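Local atomic coordinates of intron-associated endonuclease 1 (Enterobacteria phage T4, PDB entry 1MK0), a protein that probably cleaves DNA as the GIY-YIG catalytic domain of the phage T4 intron-encoded endonuclease I-TevI. Residues 6-11 with 30-35; 47-50 with 55-58. The protein carries 1 engineered substitution. All blocks are in the same frame, centred on the assembly; numbering follows the deposited sequence.

Contact 1: 6-11 with 30-35; sequences YQIKNT and RHFKDL
I8 lays its CD1 methyl over one face of the H31 imidazole, 3.6 Å from CD2 of H31 and 3.9 Å from the ring centroid. The methyl lies 25° off the ring normal and is shifted toward the rim, a CH-pi contact made as the two side chains slant across each other. Y6 meets the same histidine differently. The phenol and the imidazole reach for each other from opposite directions, and Y6 OH sits in the imidazole plane, at the ring edge, 2.7 Å from H31 NE2; either partner could donate the proton. The rings themselves come rim to rim, their planes turned by 67°. CG of Y6 lies between its backbone N and carbonyl carbon (chi1 63°), which sends the phenol out toward the helix. With H31 ND1 bonded to H40, both imidazole nitrogens are engaged, which should restrain the ring's rotation. The other branch of I8 makes a looser apolar touch, CG2 to F32 CZ at 4.4 Å. Around these side chains, Y6 packs edge-to-face with W28, and a citrate, probably from the crystallisation liquor, makes a weak hydrogen bond to Y6 OH. The axes of strand 6-10 and helix 30-35 come within 12.4 Å of each other. Y6 ends the GIY half and Y17, whose ring meets that of H31, begins the second half, here YVG, of the signature after which the GIY-YIG family is named.

Contact 2: 47-50 with 55-58; sequences RSFN and VFEC
A helix running through a short connection into an edge strand brings S48 and F49, on helix 43-52, against F56 at the start of strand 56-63. The phenyl of F56 is the shared element. Its far atom CZ lies 3.6 Å from S48 OG, an oblique van der Waals approach with no hydrogen bond. S48 OG stands anti to its own backbone N (chi1 -178°), on the flank of the helix that faces the strand, and has a weak hydrogen bond to Y89 OH elsewhere in the chain. The second touch is between the two phenyls: F56 CE1 comes to the edge of the F49 ring, near its plane, 4.4 Å from F49 CD2. In this alpha/beta fold F56 also reaches I8 and N10 of the central strand of the antiparallel sheet, while F49 packs on L35 of helix 24-37. CG of F56 is anti to its carbonyl carbon (chi1 -55°), which turns the ring toward the helix. One face of that ring receives CG2 of V55, the preceding residue, 4.1 Å above the plane and displaced to the rim.

Contacts 1 and 2 rest on adjacent strands of the antiparallel sheet, their centres about 6 Å apart. Strand 4-10 is its middle strand and 56-63 an outer one; K9 O pairs with E57 N at 2.8 Å within the sheet, and just beyond the strand ends T11 OG1 probably bonds to V55 O at 2.7 Å. Along the chain they come in series, contact 1 closing before contact 2 opens, with helices 24-37 and 43-52 following one another. The buried contact 1 packs helix 24-37 on the middle strand, and contact 2, nearer the surface, packs helix 43-52 on the start of the outer strand; all four segments lie within the GIY-YIG catalytic domain.

Contact 1: 6-11 with 30-35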
loop_
_atom_site.group_PDB
_atom_site.type_symbol
_atom_site.label_atom_id
_atom_site.label_comp_id
_atom_site.label_asym_id
_atom_site.label_seq_id
_atom_site.Cartn_x
_atom_site.Cartn_y
_atom_site.Cartn_z
ATOM N N TYR A 6 -2.454 5.353 2.648
ATOM C CA TYR A 6 -1.366 5.748 1.769
ATOM C C TYR A 6 -1.387 4.962 0.468
ATOM O O TYR A 6 -2.133 3.996 0.320
ATOM C CB TYR A 6 -0.029 5.504 2.474
ATOM C CG TYR A 6 0.216 4.041 2.777
ATOM C CD1 TYR A 6 0.704 3.176 1.793
ATOM C CD2 TYR A 6 -0.098 3.509 4.023
ATOM C CE1 TYR A 6 0.866 1.821 2.045
ATOM C CE2 TYR A 6 0.057 2.153 4.286
ATOM C CZ TYR A 6 0.538 1.316 3.292
ATOM O OH TYR A 6 0.670 -0.022 3.543
ATOM N N GLN A 7 -0.561 5.392 -0.478
ATOM C CA GLN A 7 -0.433 4.689 -1.742
ATOM C C GLN A 7 1.054 4.511 -2.023
ATOM O O GLN A 7 1.876 5.346 -1.636
ATOM C CB GLN A 7 -1.079 5.474 -2.895
ATOM C CG GLN A 7 -0.402 6.802 -3.221
ATOM C CD GLN A 7 -0.968 7.474 -4.464
ATOM O OE1 GLN A 7 -0.596 8.601 -4.797
ATOM N NE2 GLN A 7 -1.863 6.786 -5.159
ATOM N N ILE A 8 1.395 3.391 -2.652
ATOM C CA ILE A 8 2.767 3.102 -3.053
ATOM C C ILE A 8 2.612 2.996 -4.561
ATOM O O ILE A 8 1.959 2.081 -5.058
ATOM C CB ILE A 8 3.278 1.764 -2.476
ATOM C CG1 ILE A 8 3.338 1.855 -0.947
ATOM C CG2 ILE A 8 4.665 1.446 -3.044
ATOM C CD1 ILE A 8 3.820 0.589 -0.264
ATOM N N LYS A 9 3.188 3.949 -5.288
ATOM C CA LYS A 9 3.047 3.980 -6.739
ATOM C C LYS A 9 4.304 3.645 -7.530
ATOM O O LYS A 9 5.386 4.169 -7.266
ATOM C CB LYS A 9 2.526 5.361 -7.160
ATOM C CG LYS A 9 2.325 5.532 -8.660
ATOM C CD LYS A 9 1.570 6.822 -8.984
ATOM C CE LYS A 9 2.318 8.058 -8.512
ATOM N NZ LYS A 9 1.618 9.321 -8.890
ATOM N N ASN A 10 4.146 2.756 -8.504
ATOM C CA ASN A 10 5.251 2.357 -9.363
ATOM C C ASN A 10 5.452 3.518 -10.341
ATOM O O ASN A 10 4.539 3.862 -11.090
ATOM C CB ASN A 10 4.876 1.082 -10.117
ATOM C CG ASN A 10 6.022 0.530 -10.938
ATOM O OD1 ASN A 10 6.730 1.274 -11.613
ATOM N ND2 ASN A 10 6.202 -0.782 -10.892
ATOM N N THR A 11 6.635 4.124 -10.326
ATOM C CA THR A 11 6.907 5.261 -11.204
ATOM C C THR A 11 7.068 4.892 -12.676
ATOM O O THR A 11 7.144 5.776 -13.535
ATOM C CB THR A 11 8.165 6.034 -10.747
ATOM O OG1 THR A 11 9.313 5.179 -10.814
ATOM C CG2 THR A 11 7.991 6.527 -9.319
ATOM N N ARG A 30 8.873 -1.089 6.250
ATOM C CA ARG A 30 8.578 -2.509 6.405
ATOM C C ARG A 30 8.227 -3.166 5.075
ATOM O O ARG A 30 8.602 -4.310 4.825
ATOM C CB ARG A 30 7.437 -2.719 7.403
ATOM C CG ARG A 30 7.026 -4.179 7.557
ATOM C CD ARG A 30 6.494 -4.459 8.950
ATOM N NE ARG A 30 5.278 -3.715 9.256
ATOM C CZ ARG A 30 4.046 -4.174 9.060
ATOM N NH1 ARG A 30 3.857 -5.385 8.552
ATOM N NH2 ARG A 30 3.000 -3.426 9.388
ATOM N N HIS A 31 7.508 -2.441 4.224
ATOM C CA HIS A 31 7.134 -2.972 2.917
ATOM C C HIS A 31 8.357 -3.350 2.101
ATOM O O HIS A 31 8.412 -4.426 1.515
ATOM C CB HIS A 31 6.338 -1.940 2.121
ATOM C CG HIS A 31 4.873 -1.947 2.415
ATOM N ND1 HIS A 31 4.073 -3.041 2.167
ATOM C CD2 HIS A 31 4.057 -0.986 2.909
ATOM C CE1 HIS A 31 2.824 -2.752 2.492
ATOM N NE2 HIS A 31 2.789 -1.512 2.944
ATOM N N PHE A 32 9.335 -2.456 2.053
ATOM C CA PHE A 32 10.524 -2.726 1.271
ATOM C C PHE A 32 11.439 -3.765 1.899
ATOM O O PHE A 32 12.119 -4.496 1.184
ATOM C CB PHE A 32 11.242 -1.411 0.967
ATOM C CG PHE A 32 10.417 -0.475 0.126
ATOM C CD1 PHE A 32 10.003 -0.853 -1.147
ATOM C CD2 PHE A 32 10.004 0.754 0.625
ATOM C CE1 PHE A 32 9.184 -0.020 -1.912
ATOM C CE2 PHE A 32 9.185 1.596 -0.129
ATOM C CZ PHE A 32 8.773 1.207 -1.399
ATOM N N LYS A 33 11.452 -3.853 3.226
ATOM C CA LYS A 33 12.261 -4.877 3.880
ATOM C C LYS A 33 11.649 -6.225 3.514
ATOM O O LYS A 33 12.356 -7.196 3.247
ATOM C CB LYS A 33 12.242 -4.707 5.399
ATOM C CG LYS A 33 13.122 -3.584 5.915
ATOM C CD LYS A 33 13.213 -3.630 7.429
ATOM C CE LYS A 33 14.142 -2.551 7.965
ATOM N NZ LYS A 33 14.257 -2.613 9.448
ATOM N N ASP A 34 10.322 -6.272 3.501
ATOM C CA ASP A 34 9.607 -7.495 3.161
ATOM C C ASP A 34 9.825 -7.900 1.712
ATOM O O ASP A 34 10.034 -9.079 1.414
ATOM C CB ASP A 34 8.106 -7.323 3.421
ATOM C CG ASP A 34 7.756 -7.408 4.894
ATOM O OD1 ASP A 34 8.679 -7.557 5.726
ATOM O OD2 ASP A 34 6.551 -7.331 5.221
ATOM N N LEU A 35 9.768 -6.926 0.809
ATOM C CA LEU A 35 9.961 -7.201 -0.610
ATOM C C LEU A 35 11.361 -7.750 -0.865
ATOM O O LEU A 35 11.547 -8.643 -1.692
ATOM C CB LEU A 35 9.716 -5.928 -1.428
ATOM C CG LEU A 35 8.236 -5.524 -1.493
ATOM C CD1 LEU A 35 8.099 -4.093 -1.979
ATOM C CD2 LEU A 35 7.487 -6.480 -2.412
#

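Contact 2: 47-50 with 55-58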
loop_
_atom_site.group_PDB
_atom_site.type_symbol
_atom_site.label_atom_id
_atom_site.label_comp_id
_atom_site.label_asym_id
_atom_site.label_seq_id
_atom_site.Cartn_x
_atom_site.Cartn_y
_atom_site.Cartn_z
ATOM N N ARG A 47 6.162 -9.403 -7.400
ATOM C CA ARG A 47 6.593 -9.650 -8.771
ATOM C C ARG A 47 7.192 -8.404 -9.400
ATOM O O ARG A 47 8.235 -8.465 -10.058
ATOM C CB ARG A 47 5.416 -10.132 -9.621
ATOM C CG ARG A 47 5.046 -11.580 -9.386
ATOM C CD ARG A 47 3.814 -11.944 -10.183
ATOM N NE ARG A 47 3.549 -13.377 -10.161
ATOM C CZ ARG A 47 2.460 -13.934 -10.678
ATOM N NH1 ARG A 47 1.539 -13.174 -11.252
ATOM N NH2 ARG A 47 2.298 -15.250 -10.628
ATOM N N SER A 48 6.530 -7.271 -9.199
ATOM C CA SER A 48 7.008 -6.018 -9.760
ATOM C C SER A 48 8.357 -5.661 -9.151
ATOM O O SER A 48 9.282 -5.256 -9.858
ATOM C CB SER A 48 6.005 -4.898 -9.480
ATOM O OG SER A 48 6.443 -3.680 -10.058
ATOM N N PHE A 49 8.462 -5.820 -7.836
ATOM C CA PHE A 49 9.699 -5.517 -7.130
ATOM C C PHE A 49 10.821 -6.453 -7.565
ATOM O O PHE A 49 11.976 -6.043 -7.650
ATOM C CB PHE A 49 9.482 -5.623 -5.618
ATOM C CG PHE A 49 10.693 -5.271 -4.807
ATOM C CD1 PHE A 49 11.628 -6.244 -4.462
ATOM C CD2 PHE A 49 10.908 -3.959 -4.397
ATOM C CE1 PHE A 49 12.762 -5.915 -3.720
ATOM C CE2 PHE A 49 12.041 -3.622 -3.654
ATOM C CZ PHE A 49 12.966 -4.603 -3.317
ATOM N N ASN A 50 10.488 -7.707 -7.845
ATOM C CA ASN A 50 11.515 -8.651 -8.278
ATOM C C ASN A 50 12.074 -8.240 -9.635
ATOM O O ASN A 50 13.238 -8.502 -9.942
ATOM C CB ASN A 50 10.950 -10.070 -8.367
ATOM C CG ASN A 50 10.688 -10.676 -7.007
ATOM O OD1 ASN A 50 11.149 -10.163 -5.986
ATOM N ND2 ASN A 50 9.959 -11.786 -6.986
ATOM N N VAL A 55 11.349 1.080 -7.432
ATOM C CA VAL A 55 11.090 2.156 -8.380
ATOM C C VAL A 55 9.775 2.808 -7.957
ATOM O O VAL A 55 9.080 3.413 -8.769
ATOM C CB VAL A 55 10.940 1.616 -9.825
ATOM C CG1 VAL A 55 12.280 1.102 -10.323
ATOM C CG2 VAL A 55 9.900 0.501 -9.869
ATOM N N PHE A 56 9.448 2.684 -6.673
ATOM C CA PHE A 56 8.198 3.223 -6.149
ATOM C C PHE A 56 8.293 4.551 -5.414
ATOM O O PHE A 56 9.357 4.946 -4.935
ATOM C CB PHE A 56 7.542 2.200 -5.214
ATOM C CG PHE A 56 7.324 0.857 -5.846
ATOM C CD1 PHE A 56 8.356 -0.072 -5.907
ATOM C CD2 PHE A 56 6.098 0.535 -6.416
ATOM C CE1 PHE A 56 8.172 -1.305 -6.532
ATOM C CE2 PHE A 56 5.905 -0.696 -7.043
ATOM C CZ PHE A 56 6.944 -1.615 -7.101
ATOM N N GLU A 57 7.147 5.223 -5.336
ATOM C CA GLU A 57 6.995 6.495 -4.642
ATOM C C GLU A 57 5.852 6.333 -3.649
ATOM O O GLU A 57 4.750 5.937 -4.027
ATOM C CB GLU A 57 6.636 7.616 -5.615
ATOM C CG GLU A 57 7.811 8.297 -6.278
ATOM C CD GLU A 57 7.386 9.519 -7.071
ATOM O OE1 GLU A 57 6.736 10.413 -6.484
ATOM O OE2 GLU A 57 7.699 9.590 -8.277
ATOM N N CYS A 58 6.120 6.638 -2.385
ATOM C CA CYS A 58 5.106 6.530 -1.344
ATOM C C CYS A 58 4.537 7.904 -1.018
ATOM O O CYS A 58 5.284 8.866 -0.848
ATOM C CB CYS A 58 5.712 5.925 -0.074
ATOM S SG CYS A 58 6.385 4.256 -0.261
#